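Side-chain contact in signal recognition particle receptor FtsY (Sulfolobus acidocaldarius, PDB 5L3S), which serves as the receptor for the signal recognition particle, joining a helical-bundle domain to a P-loop nucleotide-binding domain of the SRP54 type: residues B[283-287]-B[288-292]. Residues are numbered along the deposited sequence; the frame is centred on the assembly and turned at random.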
ATOM      1  N   ILE B 283       6.081  12.495 -11.584  1.00 23.24           N
ATOM      2  CA  ILE B 283       7.175  12.474 -12.548  1.00 24.42           C
ATOM      3  C   ILE B 283       6.990  11.360 -13.574  1.00 24.25           C
ATOM      4  O   ILE B 283       6.389  10.333 -13.276  1.00 23.31           O
ATOM      5  CB  ILE B 283       8.558  12.339 -11.857  1.00 35.23           C
ATOM      6  CG1 ILE B 283       8.586  11.106 -10.955  1.00 25.07           C
ATOM      7  CG2 ILE B 283       8.885  13.596 -11.047  1.00 33.82           C
ATOM      8  CD1 ILE B 283       9.988  10.800 -10.390  1.00 31.27           C
ATOM      9  N   PRO B 284       7.495  11.565 -14.803  1.00 31.23           N
ATOM     10  CA  PRO B 284       7.387  10.464 -15.763  1.00 31.70           C
ATOM     11  C   PRO B 284       8.330   9.346 -15.356  1.00 36.06           C
ATOM     12  O   PRO B 284       9.291   9.613 -14.633  1.00 33.17           O
ATOM     13  CB  PRO B 284       7.846  11.096 -17.090  1.00 32.54           C
ATOM     14  CG  PRO B 284       8.688  12.266 -16.689  1.00 39.18           C
ATOM     15  CD  PRO B 284       8.064  12.782 -15.409  1.00 35.23           C
ATOM     16  N   PHE B 285       8.049   8.122 -15.792  1.00 37.70           N
ATOM     17  CA  PHE B 285       8.888   6.973 -15.456  1.00 32.78           C
ATOM     18  C   PHE B 285       9.984   6.833 -16.492  1.00 36.26           C
ATOM     19  O   PHE B 285       9.726   6.886 -17.698  1.00 41.30           O
ATOM     20  CB  PHE B 285       8.058   5.689 -15.422  1.00 29.50           C
ATOM     21  CG  PHE B 285       8.861   4.446 -15.089  1.00 29.66           C
ATOM     22  CD1 PHE B 285       9.049   4.060 -13.772  1.00 32.18           C
ATOM     23  CD2 PHE B 285       9.419   3.668 -16.097  1.00 36.35           C
ATOM     24  CE1 PHE B 285       9.783   2.924 -13.464  1.00 35.50           C
ATOM     25  CE2 PHE B 285      10.151   2.535 -15.797  1.00 36.03           C
ATOM     26  CZ  PHE B 285      10.327   2.163 -14.471  1.00 38.80           C
ATOM     27  N   SER B 286      11.211   6.654 -16.022  1.00 35.53           N
ATOM     28  CA  SER B 286      12.333   6.407 -16.914  1.00 37.72           C
ATOM     29  C   SER B 286      13.116   5.203 -16.404  1.00 40.23           C
ATOM     30  O   SER B 286      13.404   5.113 -15.211  1.00 36.85           O
ATOM     31  CB  SER B 286      13.226   7.643 -16.996  1.00 42.31           C
ATOM     32  OG  SER B 286      14.523   7.377 -16.511  1.00 47.24           O
ATOM     33  N   PRO B 287      13.435   4.260 -17.302  1.00 40.39           N
ATOM     34  CA  PRO B 287      14.222   3.072 -16.941  1.00 42.19           C
ATOM     35  C   PRO B 287      15.513   3.430 -16.203  1.00 38.78           C
ATOM     36  O   PRO B 287      15.801   2.847 -15.156  1.00 37.44           O
ATOM     37  CB  PRO B 287      14.538   2.449 -18.297  1.00 43.02           C
ATOM     38  CG  PRO B 287      13.357   2.839 -19.146  1.00 45.58           C
ATOM     39  CD  PRO B 287      13.004   4.227 -18.712  1.00 40.90           C
ATOM     40  N   ASP B 288      16.256   4.394 -16.728  1.00 35.19           N
ATOM     41  CA  ASP B 288      17.516   4.824 -16.125  1.00 37.26           C
ATOM     42  C   ASP B 288      17.323   5.300 -14.690  1.00 36.13           C
ATOM     43  O   ASP B 288      18.127   4.994 -13.807  1.00 35.83           O
ATOM     44  CB  ASP B 288      18.143   5.948 -16.944  1.00 38.53           C
ATOM     45  CG  ASP B 288      18.687   5.467 -18.274  1.00 56.84           C
ATOM     46  OD1 ASP B 288      18.881   4.242 -18.439  1.00 51.37           O
ATOM     47  OD2 ASP B 288      18.935   6.321 -19.150  1.00 58.12           O
ATOM     48  N   TRP B 289      16.255   6.060 -14.474  1.00 39.20           N
ATOM     49  CA  TRP B 289      15.928   6.586 -13.156  1.00 37.67           C
ATOM     50  C   TRP B 289      15.638   5.449 -12.170  1.00 38.37           C
ATOM     51  O   TRP B 289      16.093   5.470 -11.024  1.00 36.17           O
ATOM     52  CB  TRP B 289      14.724   7.523 -13.268  1.00 36.92           C
ATOM     53  CG  TRP B 289      14.366   8.233 -12.006  1.00 38.95           C
ATOM     54  CD1 TRP B 289      14.762   9.482 -11.629  1.00 44.06           C
ATOM     55  CD2 TRP B 289      13.521   7.746 -10.955  1.00 38.06           C
ATOM     56  NE1 TRP B 289      14.220   9.804 -10.408  1.00 41.27           N
ATOM     57  CE2 TRP B 289      13.452   8.756  -9.973  1.00 37.14           C
ATOM     58  CE3 TRP B 289      12.817   6.557 -10.748  1.00 35.04           C
ATOM     59  CZ2 TRP B 289      12.714   8.611  -8.803  1.00 36.99           C
ATOM     60  CZ3 TRP B 289      12.092   6.411  -9.580  1.00 33.55           C
ATOM     61  CH2 TRP B 289      12.035   7.437  -8.630  1.00 34.07           C
ATOM     62  N   PHE B 290      14.888   4.456 -12.636  1.00 33.56           N
ATOM     63  CA  PHE B 290      14.528   3.287 -11.832  1.00 35.76           C
ATOM     64  C   PHE B 290      15.760   2.471 -11.428  1.00 34.43           C
ATOM     65  O   PHE B 290      15.901   2.050 -10.273  1.00 33.28           O
ATOM     66  CB  PHE B 290      13.556   2.400 -12.620  1.00 36.16           C
ATOM     67  CG  PHE B 290      13.255   1.081 -11.961  1.00 41.79           C
ATOM     68  CD1 PHE B 290      12.219   0.968 -11.041  1.00 43.10           C
ATOM     69  CD2 PHE B 290      14.008  -0.050 -12.258  1.00 48.63           C
ATOM     70  CE1 PHE B 290      11.941  -0.246 -10.436  1.00 35.41           C
ATOM     71  CE2 PHE B 290      13.732  -1.263 -11.654  1.00 48.38           C
ATOM     72  CZ  PHE B 290      12.687  -1.359 -10.750  1.00 42.16           C
ATOM     73  N   VAL B 291      16.637   2.233 -12.393  1.00 34.52           N
ATOM     74  CA  VAL B 291      17.845   1.449 -12.157  1.00 34.60           C
ATOM     75  C   VAL B 291      18.776   2.147 -11.168  1.00 39.93           C
ATOM     76  O   VAL B 291      19.398   1.506 -10.314  1.00 37.16           O
ATOM     77  CB  VAL B 291      18.582   1.147 -13.491  1.00 41.69           C
ATOM     78  CG1 VAL B 291      19.977   0.629 -13.241  1.00 44.50           C
ATOM     79  CG2 VAL B 291      17.780   0.158 -14.318  1.00 41.61           C
ATOM     80  N   GLU B 292      18.867   3.467 -11.276  1.00 44.83           N
ATOM     81  CA  GLU B 292      19.686   4.226 -10.338  1.00 48.46           C
ATOM     82  C   GLU B 292      19.108   4.174  -8.926  1.00 43.16           C
ATOM     83  O   GLU B 292      19.849   4.019  -7.957  1.00 42.01           O
ATOM     84  CB  GLU B 292      19.876   5.669 -10.809  1.00 50.13           C
ATOM     85  CG  GLU B 292      20.892   5.780 -11.950  1.00 67.12           C
ATOM     86  CD  GLU B 292      22.236   5.138 -11.605  1.00 77.10           C
ATOM     87  OE1 GLU B 292      22.853   5.557 -10.600  1.00 83.20           O
ATOM     88  OE2 GLU B 292      22.672   4.213 -12.331  1.00 71.26           O
TER
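With CG opposite the backbone N in both residues (chi1 180° and 173°), Phe-285 and Phe-290 send their rings to the same side of a strand-to-helix turn, where they meet. The turn illustrates a serine N-cap: the edge strand 282-284 of the SRP-type GTPase sheet gives way to the C-terminal helix 287-295, with Ser-286 at the junction and Pro-287 as first helical residue. Ser-286 OG accepts from Trp-289 N at 3.0 Å, gripping an amide of the first turn, while its carbonyl O receives Phe-290 N at 3.0 Å and Pro-287 O receives Val-291 N, so the regular helical bonds start at once. The phenyl rings of Phe-285 and Phe-290 meet obliquely, planes at 47°; CZ of Phe-285 rests 3.7 Å from CB of Phe-290. Ala-259 of helix 258-266 touches both, and further contacts pack the helix against helix 66-85, where Phe-290 meets Leu-82 and Val-291 meets Thr-79. Trp-289 carries its indole to Ile-283 and to Met-273 of the adjacent strand 270-274. Ile-283 CD1 lies over one indole face, displaced toward the rim and 3.8 Å from Trp-289 CZ2, an off-centre CH-pi contact.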